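Local coordinates for general Secretion Pathway Protein (Vibrio vulnificus, PDB 4G54) that forms a periplasmic domain of the EpsAB fusion protein of the type II secretion system and probably binds peptidoglycan, at residues A25-T29 with R30-L34; N68-E71 with L72-T75; Q117-S120 with L121-G124. All blocks are in the same frame, centred on the assembly; numbering follows the deposited sequence.

Interaction 1: residues A25-T29 with R30-L34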
loop_
_atom_site.group_PDB
_atom_site.type_symbol
_atom_site.label_atom_id
_atom_site.label_comp_id
_atom_site.label_asym_id
_atom_site.label_seq_id
_atom_site.Cartn_x
_atom_site.Cartn_y
_atom_site.Cartn_z
ATOM N N ALA A 25 -5.984 -11.446 -17.813
ATOM C CA ALA A 25 -6.406 -10.182 -18.417
ATOM C C ALA A 25 -7.893 -9.905 -18.289
ATOM O O ALA A 25 -8.479 -9.231 -19.143
ATOM C CB ALA A 25 -6.033 -10.177 -19.899
ATOM N N ARG A 26 -8.529 -10.441 -17.248
ATOM C CA ARG A 26 -9.926 -10.176 -17.017
ATOM C C ARG A 26 -10.362 -8.678 -16.831
ATOM O O ARG A 26 -11.402 -8.265 -17.360
ATOM C CB ARG A 26 -10.349 -10.971 -15.782
ATOM C CG ARG A 26 -11.752 -10.712 -15.467
ATOM C CD ARG A 26 -12.331 -11.671 -14.447
ATOM N NE ARG A 26 -13.648 -11.181 -14.059
ATOM C CZ ARG A 26 -13.866 -10.133 -13.247
ATOM N NH1 ARG A 26 -12.858 -9.468 -12.680
ATOM N NH2 ARG A 26 -15.123 -9.768 -12.989
ATOM N N MET A 27 -9.628 -7.935 -15.993
ATOM C CA MET A 27 -9.997 -6.571 -15.641
ATOM C C MET A 27 -9.366 -5.682 -16.670
ATOM O O MET A 27 -8.124 -5.673 -16.882
ATOM C CB MET A 27 -9.453 -6.193 -14.245
ATOM C CG MET A 27 -10.163 -7.022 -13.184
ATOM S SD MET A 27 -9.860 -6.587 -11.468
ATOM C CE MET A 27 -8.086 -6.960 -11.303
ATOM N N THR A 28 -10.194 -4.906 -17.335
ATOM C CA THR A 28 -9.721 -4.200 -18.517
ATOM C C THR A 28 -9.530 -2.698 -18.354
ATOM O O THR A 28 -9.060 -2.037 -19.278
ATOM C CB THR A 28 -10.701 -4.452 -19.708
ATOM O OG1 THR A 28 -11.976 -3.948 -19.314
ATOM C CG2 THR A 28 -10.830 -5.932 -19.948
ATOM N N THR A 29 -9.838 -2.162 -17.174
ATOM C CA THR A 29 -9.577 -0.764 -16.895
ATOM C C THR A 29 -8.917 -0.651 -15.571
ATOM O O THR A 29 -9.089 -1.537 -14.690
ATOM C CB THR A 29 -10.844 0.106 -16.822
ATOM O OG1 THR A 29 -11.621 -0.255 -15.675
ATOM C CG2 THR A 29 -11.709 -0.069 -18.055
ATOM N N ARG A 30 -8.188 0.459 -15.429
ATOM C CA ARG A 30 -7.466 0.718 -14.181
ATOM C C ARG A 30 -8.478 0.855 -13.038
ATOM O O ARG A 30 -8.232 0.381 -11.955
ATOM C CB ARG A 30 -6.580 1.925 -14.316
ATOM C CG ARG A 30 -5.608 2.004 -13.102
ATOM C CD ARG A 30 -4.744 3.266 -12.995
ATOM N NE ARG A 30 -4.299 3.828 -14.258
ATOM C CZ ARG A 30 -3.194 3.495 -14.878
ATOM N NH1 ARG A 30 -2.351 2.608 -14.343
ATOM N NH2 ARG A 30 -2.892 4.083 -16.071
ATOM N N ALA A 31 -9.610 1.505 -13.292
ATOM C CA ALA A 31 -10.597 1.707 -12.235
ATOM C C ALA A 31 -11.129 0.354 -11.762
ATOM O O ALA A 31 -11.300 0.168 -10.573
ATOM C CB ALA A 31 -11.741 2.575 -12.768
ATOM N N GLN A 32 -11.355 -0.585 -12.658
ATOM C CA GLN A 32 -11.778 -1.917 -12.272
ATOM C C GLN A 32 -10.718 -2.595 -11.378
ATOM O O GLN A 32 -11.025 -3.180 -10.295
ATOM C CB GLN A 32 -11.971 -2.781 -13.551
ATOM C CG GLN A 32 -12.657 -4.000 -13.291
ATOM C CD GLN A 32 -12.957 -4.706 -14.561
ATOM O OE1 GLN A 32 -12.650 -4.199 -15.683
ATOM N NE2 GLN A 32 -13.564 -5.890 -14.422
ATOM N N GLY A 33 -9.453 -2.503 -11.814
ATOM C CA GLY A 33 -8.353 -3.042 -10.981
ATOM C C GLY A 33 -8.240 -2.413 -9.637
ATOM O O GLY A 33 -7.954 -3.097 -8.652
ATOM N N LEU A 34 -8.405 -1.104 -9.588
ATOM C CA LEU A 34 -8.253 -0.400 -8.273
ATOM C C LEU A 34 -9.440 -0.700 -7.366
ATOM O O LEU A 34 -9.246 -0.839 -6.138
ATOM C CB LEU A 34 -8.143 1.100 -8.428
ATOM C CG LEU A 34 -6.842 1.538 -9.036
ATOM C CD1 LEU A 34 -6.998 3.019 -9.296
ATOM C CD2 LEU A 34 -5.629 1.280 -8.049
HETATM O O HOH W 1 -13.714 -7.287 -11.244
#

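Interaction 2: residues N68-E71 with L72-T75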
loop_
_atom_site.group_PDB
_atom_site.type_symbol
_atom_site.label_atom_id
_atom_site.label_comp_id
_atom_site.label_asym_id
_atom_site.label_seq_id
_atom_site.Cartn_x
_atom_site.Cartn_y
_atom_site.Cartn_z
ATOM N N ASN A 68 11.158 -1.696 -11.969
ATOM C CA ASN A 68 11.824 -2.883 -12.594
ATOM C C ASN A 68 11.518 -4.084 -11.696
ATOM O O ASN A 68 10.799 -3.990 -10.643
ATOM C CB ASN A 68 13.299 -2.641 -12.839
ATOM C CG ASN A 68 14.067 -2.324 -11.547
ATOM O OD1 ASN A 68 13.847 -2.995 -10.541
ATOM N ND2 ASN A 68 14.941 -1.316 -11.556
ATOM N N TRP A 69 11.975 -5.280 -12.077
ATOM C CA TRP A 69 11.641 -6.480 -11.351
ATOM C C TRP A 69 12.278 -6.532 -9.978
ATOM O O TRP A 69 11.648 -7.055 -9.032
ATOM C CB TRP A 69 12.149 -7.691 -12.223
ATOM C CG TRP A 69 12.127 -8.999 -11.573
ATOM C CD1 TRP A 69 13.184 -9.877 -11.535
ATOM C CD2 TRP A 69 11.007 -9.715 -10.925
ATOM N NE1 TRP A 69 12.824 -11.064 -10.924
ATOM C CE2 TRP A 69 11.507 -11.000 -10.538
ATOM C CE3 TRP A 69 9.664 -9.397 -10.648
ATOM C CZ2 TRP A 69 10.720 -11.958 -9.872
ATOM C CZ3 TRP A 69 8.879 -10.354 -9.990
ATOM C CH2 TRP A 69 9.397 -11.620 -9.640
ATOM N N GLN A 70 13.511 -6.006 -9.855
ATOM C CA GLN A 70 14.198 -5.915 -8.541
ATOM C C GLN A 70 13.289 -5.070 -7.622
ATOM O O GLN A 70 12.969 -5.477 -6.489
ATOM C CB GLN A 70 15.605 -5.288 -8.687
ATOM C CG GLN A 70 16.232 -5.038 -7.320
ATOM C CD GLN A 70 16.783 -6.271 -6.562
ATOM O OE1 GLN A 70 16.532 -7.459 -6.917
ATOM N NE2 GLN A 70 17.549 -5.984 -5.465
ATOM N N GLU A 71 12.785 -3.947 -8.136
ATOM C CA GLU A 71 11.949 -3.052 -7.299
ATOM C C GLU A 71 10.603 -3.715 -6.961
ATOM O O GLU A 71 10.139 -3.616 -5.798
ATOM C CB GLU A 71 11.746 -1.703 -7.983
ATOM C CG GLU A 71 12.994 -0.869 -8.049
ATOM C CD GLU A 71 12.936 0.288 -9.051
ATOM O OE1 GLU A 71 12.134 0.279 -10.017
ATOM O OE2 GLU A 71 13.742 1.247 -8.855
ATOM N N LEU A 72 9.999 -4.444 -7.900
ATOM C CA LEU A 72 8.717 -5.022 -7.666
ATOM C C LEU A 72 8.866 -6.038 -6.527
ATOM O O LEU A 72 8.030 -6.127 -5.628
ATOM C CB LEU A 72 8.261 -5.733 -8.968
ATOM C CG LEU A 72 6.819 -6.272 -8.848
ATOM C CD1 LEU A 72 5.888 -5.033 -8.831
ATOM C CD2 LEU A 72 6.458 -7.129 -10.033
ATOM N N GLN A 73 9.957 -6.772 -6.503
ATOM C CA GLN A 73 10.155 -7.756 -5.435
ATOM C C GLN A 73 10.216 -7.149 -4.063
ATOM O O GLN A 73 9.933 -7.902 -3.086
ATOM C CB GLN A 73 11.472 -8.533 -5.657
ATOM C CG GLN A 73 11.329 -9.529 -6.813
ATOM C CD GLN A 73 12.703 -10.106 -7.177
ATOM O OE1 GLN A 73 13.387 -9.696 -8.179
ATOM N NE2 GLN A 73 13.137 -11.039 -6.354
ATOM N N GLN A 74 10.539 -5.848 -3.941
ATOM C CA GLN A 74 10.665 -5.209 -2.636
ATOM C C GLN A 74 9.364 -4.605 -2.167
ATOM O O GLN A 74 9.346 -3.913 -1.142
ATOM C CB GLN A 74 11.721 -4.092 -2.726
ATOM C CG GLN A 74 13.080 -4.527 -3.264
ATOM C CD GLN A 74 13.851 -5.356 -2.289
ATOM O OE1 GLN A 74 13.281 -6.128 -1.488
ATOM N NE2 GLN A 74 15.186 -5.220 -2.333
ATOM N N THR A 75 8.308 -4.783 -2.954
ATOM C CA THR A 75 7.054 -4.030 -2.516
ATOM C C THR A 75 6.588 -4.444 -1.134
ATOM O O THR A 75 6.460 -5.664 -0.874
ATOM C CB THR A 75 5.932 -4.124 -3.538
ATOM O OG1 THR A 75 4.879 -3.219 -3.166
ATOM C CG2 THR A 75 5.374 -5.513 -3.692
#

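Interaction 3: residues Q117-S120 with L121-G124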
loop_
_atom_site.group_PDB
_atom_site.type_symbol
_atom_site.label_atom_id
_atom_site.label_comp_id
_atom_site.label_asym_id
_atom_site.label_seq_id
_atom_site.Cartn_x
_atom_site.Cartn_y
_atom_site.Cartn_z
ATOM N N GLN A 117 6.621 -15.814 -17.136
ATOM C CA GLN A 117 5.250 -15.485 -17.565
ATOM C C GLN A 117 4.969 -14.024 -17.264
ATOM O O GLN A 117 4.417 -13.297 -18.137
ATOM C CB GLN A 117 4.287 -16.360 -16.835
ATOM C CG GLN A 117 4.233 -17.770 -17.320
ATOM C CD GLN A 117 3.302 -18.607 -16.407
ATOM O OE1 GLN A 117 3.597 -18.799 -15.216
ATOM N NE2 GLN A 117 2.143 -18.996 -16.933
ATOM N N LEU A 118 5.330 -13.583 -16.048
ATOM C CA LEU A 118 5.126 -12.164 -15.724
ATOM C C LEU A 118 5.819 -11.191 -16.715
ATOM O O LEU A 118 5.225 -10.223 -17.262
ATOM C CB LEU A 118 5.637 -11.837 -14.288
ATOM C CG LEU A 118 5.563 -10.353 -13.944
ATOM C CD1 LEU A 118 4.089 -9.847 -13.821
ATOM C CD2 LEU A 118 6.249 -10.262 -12.580
ATOM N N MET A 119 7.072 -11.473 -17.011
ATOM C CA MET A 119 7.834 -10.555 -17.835
ATOM C C MET A 119 7.389 -10.501 -19.264
ATOM O O MET A 119 7.647 -9.466 -19.943
ATOM C CB MET A 119 9.349 -10.851 -17.681
ATOM C CG MET A 119 9.877 -10.541 -16.239
ATOM S SD MET A 119 9.341 -9.030 -15.312
ATOM C CE MET A 119 9.342 -9.679 -13.720
ATOM N N SER A 120 6.725 -11.564 -19.747
ATOM C CA SER A 120 6.198 -11.551 -21.088
ATOM C C SER A 120 5.003 -10.574 -21.282
ATOM O O SER A 120 4.757 -10.118 -22.411
ATOM C CB SER A 120 5.917 -12.999 -21.513
ATOM O OG SER A 120 4.719 -13.394 -20.888
ATOM N N LEU A 121 4.381 -10.152 -20.176
ATOM C CA LEU A 121 3.167 -9.376 -20.222
ATOM C C LEU A 121 3.337 -8.028 -19.459
ATOM O O LEU A 121 2.596 -7.083 -19.724
ATOM C CB LEU A 121 2.044 -10.185 -19.555
ATOM C CG LEU A 121 1.582 -11.438 -20.397
ATOM C CD1 LEU A 121 0.373 -12.062 -19.761
ATOM C CD2 LEU A 121 1.259 -11.043 -21.858
ATOM N N TRP A 122 4.268 -7.933 -18.510
ATOM C CA TRP A 122 4.361 -6.720 -17.668
ATOM C C TRP A 122 5.523 -5.877 -18.185
ATOM O O TRP A 122 6.671 -6.413 -18.320
ATOM C CB TRP A 122 4.592 -7.124 -16.214
ATOM C CG TRP A 122 4.715 -5.957 -15.275
ATOM C CD1 TRP A 122 3.776 -4.938 -15.033
ATOM C CD2 TRP A 122 5.839 -5.698 -14.429
ATOM N NE1 TRP A 122 4.295 -4.099 -14.037
ATOM C CE2 TRP A 122 5.575 -4.505 -13.712
ATOM C CE3 TRP A 122 7.094 -6.324 -14.284
ATOM C CZ2 TRP A 122 6.474 -3.950 -12.801
ATOM C CZ3 TRP A 122 8.019 -5.751 -13.408
ATOM C CH2 TRP A 122 7.683 -4.601 -12.622
ATOM N N ARG A 123 5.267 -4.578 -18.422
ATOM C CA ARG A 123 6.295 -3.685 -18.937
ATOM C C ARG A 123 6.748 -2.660 -17.898
ATOM O O ARG A 123 7.494 -1.733 -18.189
ATOM C CB ARG A 123 5.855 -2.991 -20.244
ATOM C CG ARG A 123 5.631 -3.998 -21.402
ATOM C CD ARG A 123 5.065 -3.317 -22.676
ATOM N NE ARG A 123 4.625 -4.316 -23.673
ATOM C CZ ARG A 123 3.857 -4.098 -24.759
ATOM N NH1 ARG A 123 3.365 -2.893 -25.054
ATOM N NH2 ARG A 123 3.557 -5.120 -25.560
ATOM N N GLY A 124 6.386 -2.869 -16.657
ATOM C CA GLY A 124 6.914 -1.998 -15.606
ATOM C C GLY A 124 5.873 -1.215 -14.878
ATOM O O GLY A 124 6.156 -0.687 -13.801
HETATM O O HOH W 2 4.437 -7.036 -22.889
#

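Interaction 1: residues A25-T29 with R30-L34
Thr29 and Gly33 are joined by the first backbone turn of helix 30-40, Gly33 N giving a nearly straight bond to Thr29 O (3.1 Å, N-H...O angle 167°), while residues 25-29 run up to the helix as irregular chain. The motif is a helix N-cap. Thr29 holds the cap position, and its OG1 accepts from Gln32 N at 3.0 Å, occupying an amide that the first turn of a helix leaves without a carbonyl partner. With chi1 at 68°, OG1 sits between the backbone N and the carbonyl carbon of its own residue, which turns it toward the helix start; threonine suits the place because its hydroxyl is short and close to the main chain.

Gln32 in turn binds back to the loop. Its CG lies opposite the backbone N (chi1 -167°) and the chain runs straight on, so the amide reaches back over Met27. There Gln32 OE1 takes the N-H of Thr28 at 3.0 Å, the donor standing well above the carbonyl plane. The aliphatic part of Gln32 crosses Met27 at a slant, with Gln32 CG 3.9 Å from Met27 CG. Beyond it, the thioether of buried Met27 packs on the glycine, SD lying 3.9 Å from Gly33 CA. The guanidinium of Arg30 hydrogen-bonds Thr127 OG1 and forms a salt bridge with Glu125. Arg26 NH1, which also binds Thr106 O, donates to a water at 2.7 Å, and that water accepts a weak 3.5 Å bond from Gln32 NE2.

Interaction 2: residues N68-E71 with L72-T75
Trp69 and Gln73, one helical turn apart, make the main side-chain contact of the short helix 69-73, whose start is closed by a capping box between Asn68 and Glu71.

The hydrogen bonds come in two groups. In the capping box, Asn68 OD1 accepts from Glu71 N at 2.8 Å, and Glu71 OE1 answers by accepting from Asn68 N at 2.9 Å on the anti side of the carboxylate. Asparagine suits the cap because its short amide can curl back to the first turn; glutamate adds an extended arm and a negative charge, which probably interacts well with the positive end of the helix dipole. Along the main chain, Leu72 N bonds to Asn68 O and Gln73 N to Trp69 O, whereas Gln74 N bonds to Glu71 O, three residues back.

The remaining contacts are packing. Gln73 CG stands almost squarely over the six-membered ring of Trp69, 3.8 Å from its centroid and 5° off the normal, a CH-pi contact. Trp69 places its ring there with CG opposite the backbone N (chi1 170°), and the extended methylene chain of Gln73 suits the place because its CG offers C-H groups to the ring. The end of Gln73 continues above the indole, its amide plane tilted 28° from the ring. Leu72 approaches differently: its CD2 methyl meets the ring edge in plane, 4.0 Å from Trp69 CE3.

Trp69 and Leu72 both pack on Leu118 of helix 115-121; Leu72 also reaches Leu79 and Leu81 of strand 79-85, and Trp69 and Gln73 touch Val97 of strand 88-97.

Interaction 3: residues Q117-S120 with L121-G124
Leu118 and Met119 pack against Trp122 in a local contact where the chain leaves helix 115-121 for the weakly bonded strand 122-123. The turn is drawn together at Leu118 O, which accepts two amides: Trp122 N at 2.8 Å, nearly in line with the carbonyl bond, and Leu121 N at 3.0 Å, from well above the carbonyl plane. Just before it, Ser120 OG donates to Gln117 O at 2.8 Å. Serine fits this turn because its small hydroxyl, at chi1 77°, can fold back onto the preceding backbone.

Side by side and pointing the same way, Met119 and Trp122 form a Met-aromatic contact. Met119 SD lies in the plane of the indole at its edge, 3.7 Å from Trp122 CE3 and 5.0 Å from the centroid of the six-membered ring. Bends at chi2 and chi3 set the sulfur and its terminal methyl beside that edge, a shape that unbranched methionine can adopt, though chi3 is off its usual values. Leu118 runs alongside as well, but its branched end meets the root of the tryptophan, with CD1 3.7 Å from Trp122 CB. The indole NE1 is engaged by Glu125 O, just beyond the corner at Gly124, while Leu83 of strand 79-85 packs on the Trp122 side chain. A water accepts from Arg123 NE at 2.8 Å and lies 3.1 Å from Ser120 O.

Overall arrangement
Interactions 2 and 3 belong to one packed region, whereas interaction 1 stands apart. The centres of interactions 2 and 3 are about 13 Å apart, and helices 69-73 and 115-121 meet directly: Leu118 CD2 lies 3.7 Å from Trp69 CZ3. Trp122 of the following strand reaches the first helix too, its CH2 lying 3.8 Å from Leu72 CD2. Both rest on strand 79-85, within the GspA, peptidase C39-like domain. Interaction 1 comes no nearer than about 7 Å to interaction 3 and about 12 Å to interaction 2, nearest atoms in each case. It is linked through the same sheet, since Arg30 and Leu34 pack on Leu80 of strand 79-85, whose neighbours Leu79 and Leu81 touch Leu72.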